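Local atomic coordinates of putative membrane anchored protein (Corynebacterium diphtheriae, PDB entry 3LSO), a protein that is of unknown function but is probably a membrane-tethered protein displayed outside the cell. Residues G319-A333 with V404-I418. Numbering follows the deposited sequence.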
loop_
_atom_site.group_PDB
_atom_site.type_symbol
_atom_site.label_atom_id
_atom_site.label_comp_id
_atom_site.label_asym_id
_atom_site.label_seq_id
_atom_site.Cartn_x
_atom_site.Cartn_y
_atom_site.Cartn_z
ATOM N N GLY B 319 -15.595 27.358 -18.277
ATOM C CA GLY B 319 -15.744 28.791 -18.487
ATOM C C GLY B 319 -14.383 29.476 -18.566
ATOM O O GLY B 319 -14.217 30.525 -19.193
ATOM N N GLU B 320 -13.395 28.819 -18.005
ATOM C CA GLU B 320 -12.194 29.432 -17.514
ATOM C C GLU B 320 -11.065 29.474 -18.569
ATOM O O GLU B 320 -11.056 28.674 -19.481
ATOM C CB GLU B 320 -11.872 28.577 -16.291
ATOM C CG GLU B 320 -10.527 28.614 -15.632
ATOM C CD GLU B 320 -10.587 27.899 -14.270
ATOM O OE1 GLU B 320 -11.715 27.703 -13.733
ATOM O OE2 GLU B 320 -9.516 27.526 -13.735
ATOM N N LYS B 321 -10.147 30.437 -18.470
ATOM C CA LYS B 321 -9.038 30.583 -19.437
ATOM C C LYS B 321 -7.881 29.780 -18.886
ATOM O O LYS B 321 -7.733 29.702 -17.682
ATOM C CB LYS B 321 -8.638 32.062 -19.638
ATOM C CG LYS B 321 -9.558 32.886 -20.595
ATOM C CD LYS B 321 -9.281 34.429 -20.610
ATOM C CE LYS B 321 -9.855 35.127 -21.889
ATOM N NZ LYS B 321 -10.376 36.536 -21.710
ATOM N N VAL B 322 -7.100 29.129 -19.739
ATOM C CA VAL B 322 -5.915 28.392 -19.281
ATOM C C VAL B 322 -4.718 28.645 -20.187
ATOM O O VAL B 322 -4.883 28.946 -21.367
ATOM C CB VAL B 322 -6.121 26.860 -19.208
ATOM C CG1 VAL B 322 -7.286 26.505 -18.313
ATOM C CG2 VAL B 322 -6.278 26.245 -20.603
ATOM N N SER B 323 -3.516 28.501 -19.648
ATOM C CA SER B 323 -2.331 28.684 -20.447
ATOM C C SER B 323 -1.595 27.358 -20.507
ATOM O O SER B 323 -1.419 26.675 -19.490
ATOM C CB SER B 323 -1.453 29.725 -19.818
ATOM O OG SER B 323 -0.917 29.193 -18.627
ATOM N N VAL B 324 -1.170 26.999 -21.700
ATOM C CA VAL B 324 -0.621 25.694 -21.948
ATOM C C VAL B 324 0.727 25.868 -22.606
ATOM O O VAL B 324 0.953 26.809 -23.361
ATOM C CB VAL B 324 -1.536 24.886 -22.898
ATOM C CG1 VAL B 324 -0.875 23.625 -23.312
ATOM C CG2 VAL B 324 -2.842 24.579 -22.216
ATOM N N SER B 325 1.619 24.944 -22.326
ATOM C CA SER B 325 2.913 24.921 -22.951
ATOM C C SER B 325 3.152 23.492 -23.389
ATOM O O SER B 325 2.734 22.553 -22.710
ATOM C CB SER B 325 3.949 25.333 -21.913
ATOM O OG SER B 325 5.228 25.412 -22.495
ATOM N N ALA B 326 3.803 23.303 -24.525
ATOM C CA ALA B 326 4.131 21.931 -24.983
ATOM C C ALA B 326 5.530 21.910 -25.579
ATOM O O ALA B 326 5.857 22.767 -26.410
ATOM C CB ALA B 326 3.128 21.446 -25.978
ATOM N N SER B 327 6.356 20.962 -25.148
ATOM C CA SER B 327 7.736 20.933 -25.578
ATOM C C SER B 327 8.045 19.626 -26.279
ATOM O O SER B 327 7.720 18.569 -25.769
ATOM C CB SER B 327 8.642 21.040 -24.360
ATOM O OG SER B 327 8.704 22.340 -23.829
ATOM N N LEU B 328 8.698 19.673 -27.428
ATOM C CA LEU B 328 9.300 18.466 -28.000
ATOM C C LEU B 328 10.745 18.402 -27.557
ATOM O O LEU B 328 11.475 19.383 -27.680
ATOM C CB LEU B 328 9.233 18.531 -29.512
ATOM C CG LEU B 328 9.866 17.472 -30.399
ATOM C CD1 LEU B 328 9.547 17.885 -31.787
ATOM C CD2 LEU B 328 11.406 17.380 -30.241
ATOM N N LEU B 329 11.172 17.244 -27.073
ATOM C CA LEU B 329 12.497 17.080 -26.506
ATOM C C LEU B 329 13.375 16.238 -27.436
ATOM O O LEU B 329 13.247 15.025 -27.446
ATOM C CB LEU B 329 12.365 16.413 -25.140
ATOM C CG LEU B 329 11.372 17.080 -24.169
ATOM C CD1 LEU B 329 11.109 16.206 -22.955
ATOM C CD2 LEU B 329 11.799 18.506 -23.736
ATOM N N PRO B 330 14.261 16.874 -28.226
ATOM C CA PRO B 330 15.014 16.135 -29.212
ATOM C C PRO B 330 15.707 14.987 -28.560
ATOM O O PRO B 330 16.171 15.119 -27.425
ATOM C CB PRO B 330 16.076 17.134 -29.673
ATOM C CG PRO B 330 15.493 18.385 -29.475
ATOM C CD PRO B 330 14.646 18.286 -28.239
ATOM N N ASN B 331 15.770 13.863 -29.257
ATOM C CA ASN B 331 16.531 12.751 -28.755
ATOM C C ASN B 331 18.027 12.948 -28.960
ATOM O O ASN B 331 18.791 12.693 -28.050
ATOM C CB ASN B 331 16.079 11.459 -29.395
ATOM C CG ASN B 331 16.692 10.241 -28.722
ATOM O OD1 ASN B 331 17.904 10.165 -28.517
ATOM N ND2 ASN B 331 15.852 9.276 -28.377
ATOM N N LYS B 332 18.447 13.375 -30.147
ATOM C CA LYS B 332 19.856 13.616 -30.435
ATOM C C LYS B 332 19.909 14.959 -31.108
ATOM O O LYS B 332 18.890 15.550 -31.332
ATOM C CB LYS B 332 20.375 12.541 -31.395
ATOM C CG LYS B 332 19.574 12.503 -32.722
ATOM C CD LYS B 332 20.097 11.463 -33.729
ATOM C CE LYS B 332 19.616 11.794 -35.158
ATOM N NZ LYS B 332 19.396 10.554 -35.960
ATOM N N ALA B 333 21.081 15.450 -31.464
ATOM C CA ALA B 333 21.148 16.624 -32.329
ATOM C C ALA B 333 22.206 16.450 -33.435
ATOM O O ALA B 333 23.264 15.842 -33.207
ATOM C CB ALA B 333 21.416 17.860 -31.511
ATOM N N VAL B 404 17.224 21.659 -35.963
ATOM C CA VAL B 404 17.324 21.868 -34.538
ATOM C C VAL B 404 18.739 21.495 -34.189
ATOM O O VAL B 404 19.142 20.349 -34.335
ATOM C CB VAL B 404 16.318 20.995 -33.827
ATOM C CG1 VAL B 404 16.454 21.117 -32.292
ATOM C CG2 VAL B 404 14.921 21.373 -34.302
ATOM N N VAL B 405 19.522 22.455 -33.749
ATOM C CA VAL B 405 20.952 22.189 -33.666
ATOM C C VAL B 405 21.381 21.635 -32.351
ATOM O O VAL B 405 22.523 21.184 -32.247
ATOM C CB VAL B 405 21.851 23.417 -34.007
ATOM C CG1 VAL B 405 21.443 24.036 -35.320
ATOM C CG2 VAL B 405 21.811 24.446 -32.918
ATOM N N ASP B 406 20.518 21.694 -31.340
ATOM C CA ASP B 406 20.859 21.171 -29.999
ATOM C C ASP B 406 19.682 20.397 -29.401
ATOM O O ASP B 406 18.589 20.437 -29.946
ATOM C CB ASP B 406 21.327 22.295 -29.060
ATOM C CG ASP B 406 20.271 23.377 -28.848
ATOM O OD1 ASP B 406 19.066 23.038 -28.706
ATOM O OD2 ASP B 406 20.642 24.579 -28.814
ATOM N N THR B 407 19.886 19.703 -28.288
ATOM C CA THR B 407 18.782 18.936 -27.692
ATOM C C THR B 407 17.895 19.737 -26.726
ATOM O O THR B 407 17.204 19.148 -25.884
ATOM C CB THR B 407 19.277 17.710 -26.923
ATOM O OG1 THR B 407 20.069 18.156 -25.823
ATOM C CG2 THR B 407 20.105 16.811 -27.801
ATOM N N SER B 408 17.893 21.061 -26.821
ATOM C CA SER B 408 17.095 21.826 -25.877
ATOM C C SER B 408 15.645 21.905 -26.378
ATOM O O SER B 408 15.397 21.978 -27.595
ATOM C CB SER B 408 17.722 23.194 -25.619
ATOM O OG SER B 408 17.425 24.069 -26.684
ATOM N N PRO B 409 14.667 21.876 -25.446
ATOM C CA PRO B 409 13.259 21.761 -25.819
ATOM C C PRO B 409 12.847 22.729 -26.910
ATOM O O PRO B 409 13.243 23.893 -26.864
ATOM C CB PRO B 409 12.540 22.146 -24.534
ATOM C CG PRO B 409 13.487 21.830 -23.437
ATOM C CD PRO B 409 14.824 22.157 -24.003
ATOM N N GLN B 410 12.064 22.241 -27.876
ATOM C CA GLN B 410 11.380 23.079 -28.874
ATOM C C GLN B 410 9.934 23.315 -28.397
ATOM O O GLN B 410 9.127 22.404 -28.380
ATOM C CB GLN B 410 11.366 22.398 -30.246
ATOM C CG GLN B 410 12.703 21.799 -30.724
ATOM C CD GLN B 410 13.800 22.831 -30.938
ATOM O OE1 GLN B 410 14.657 23.032 -30.087
ATOM N NE2 GLN B 410 13.781 23.479 -32.080
ATOM N N THR B 411 9.593 24.526 -27.998
ATOM C CA THR B 411 8.366 24.759 -27.253
ATOM C C THR B 411 7.373 25.677 -27.971
ATOM O O THR B 411 7.727 26.729 -28.509
ATOM C CB THR B 411 8.703 25.345 -25.876
ATOM O OG1 THR B 411 9.590 24.448 -25.197
ATOM C CG2 THR B 411 7.474 25.532 -25.035
ATOM N N VAL B 412 6.116 25.280 -27.979
ATOM C CA VAL B 412 5.089 26.210 -28.344
ATOM C C VAL B 412 4.176 26.414 -27.107
ATOM O O VAL B 412 3.887 25.466 -26.368
ATOM C CB VAL B 412 4.362 25.687 -29.561
ATOM C CG1 VAL B 412 4.175 24.216 -29.433
ATOM C CG2 VAL B 412 3.031 26.371 -29.720
ATOM N N SER B 413 3.797 27.653 -26.837
ATOM C CA SER B 413 2.846 27.950 -25.767
ATOM C C SER B 413 1.745 28.881 -26.231
ATOM O O SER B 413 1.912 29.659 -27.177
ATOM C CB SER B 413 3.546 28.533 -24.546
ATOM O OG SER B 413 4.221 29.739 -24.840
ATOM N N ALA B 414 0.596 28.781 -25.591
ATOM C CA ALA B 414 -0.534 29.578 -26.033
ATOM C C ALA B 414 -1.578 29.617 -24.949
ATOM O O ALA B 414 -1.408 28.993 -23.911
ATOM C CB ALA B 414 -1.119 29.003 -27.320
ATOM N N GLU B 415 -2.666 30.340 -25.185
ATOM C CA GLU B 415 -3.733 30.358 -24.208
ATOM C C GLU B 415 -5.017 29.933 -24.817
ATOM O O GLU B 415 -5.302 30.262 -25.969
ATOM C CB GLU B 415 -3.890 31.725 -23.591
ATOM C CG GLU B 415 -2.694 32.083 -22.753
ATOM C CD GLU B 415 -2.909 33.347 -21.936
ATOM O OE1 GLU B 415 -4.088 33.792 -21.794
ATOM O OE2 GLU B 415 -1.885 33.889 -21.445
ATOM N N PHE B 416 -5.794 29.221 -24.003
ATOM C CA PHE B 416 -7.034 28.615 -24.410
ATOM C C PHE B 416 -8.191 28.921 -23.500
ATOM O O PHE B 416 -8.028 29.258 -22.324
ATOM C CB PHE B 416 -6.847 27.119 -24.488
ATOM C CG PHE B 416 -5.877 26.724 -25.508
ATOM C CD1 PHE B 416 -4.558 26.493 -25.167
ATOM C CD2 PHE B 416 -6.252 26.656 -26.842
ATOM C CE1 PHE B 416 -3.637 26.156 -26.126
ATOM C CE2 PHE B 416 -5.317 26.309 -27.824
ATOM C CZ PHE B 416 -4.011 26.064 -27.455
ATOM N N GLU B 417 -9.376 28.731 -24.057
ATOM C CA GLU B 417 -10.626 29.099 -23.427
ATOM C C GLU B 417 -11.458 27.833 -23.282
ATOM O O GLU B 417 -11.740 27.167 -24.280
ATOM C CB GLU B 417 -11.330 30.071 -24.362
ATOM C CG GLU B 417 -11.680 31.353 -23.708
ATOM C CD GLU B 417 -12.298 32.395 -24.651
ATOM O OE1 GLU B 417 -11.752 32.642 -25.753
ATOM O OE2 GLU B 417 -13.329 32.996 -24.254
ATOM N N ILE B 418 -11.813 27.469 -22.055
ATOM C CA ILE B 418 -12.650 26.290 -21.804
ATOM C C ILE B 418 -14.147 26.656 -21.791
ATOM O O ILE B 418 -14.588 27.384 -20.918
ATOM C CB ILE B 418 -12.326 25.641 -20.434
ATOM C CG1 ILE B 418 -10.817 25.636 -20.130
ATOM C CG2 ILE B 418 -12.919 24.233 -20.333
ATOM C CD1 ILE B 418 -9.981 24.601 -20.867
#
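The ring of Phe416 lies against Val324, CD1 3.9 Å from Val324 CG2, the two side chains crossing at about a right angle, while Phe416 CB meets Val322 CG2. The contact joins two antiparallel strands, 321-329 and 410-417, the central pair of a four-stranded sheet flanked by strands 298-303 and 349-357. Val322 is the hydrogen-bonded partner of Phe416; Val324, paired with Ala414, is its diagonal neighbour. With CG anti to the carbonyl carbon (chi1 -64°), Phe416 sends its ring along the buried face to Val324. The ring also meets Phe429 of strand 425-435, from the sheet packed against this face. Apolar Val322, Val324, Ala326, Leu328, Val412, Ala414 and Phe416 suit this side between the sheets, beta-branched valine favouring extended backbone. The backbone ladder is regular from Val322 with Phe416 to Leu328 with Gln410, each of these hydrogen-bonded pairs closed by two bonds.

The other face is more open to solvent and carries short polar or long charged residues. Lys321 and Glu417 run side by side, touching through their CG atoms, yet Lys321 NZ stays 5.3 Å from Glu417 OE2, too far for a salt bridge.

At the strand end Leu329 CD2 rests on Pro409 CG, and Pro330 lays its ring against Val404 and the 405-409 loop, Pro330 CG 4.0 Å from Val404 CG1. On the polar face, Thr411 turns OG1 toward Ser327 and CG2 toward Ser325, and the hydroxyls Ser327 OG and Thr411 OG1 share a hydrogen bond of 2.7 Å.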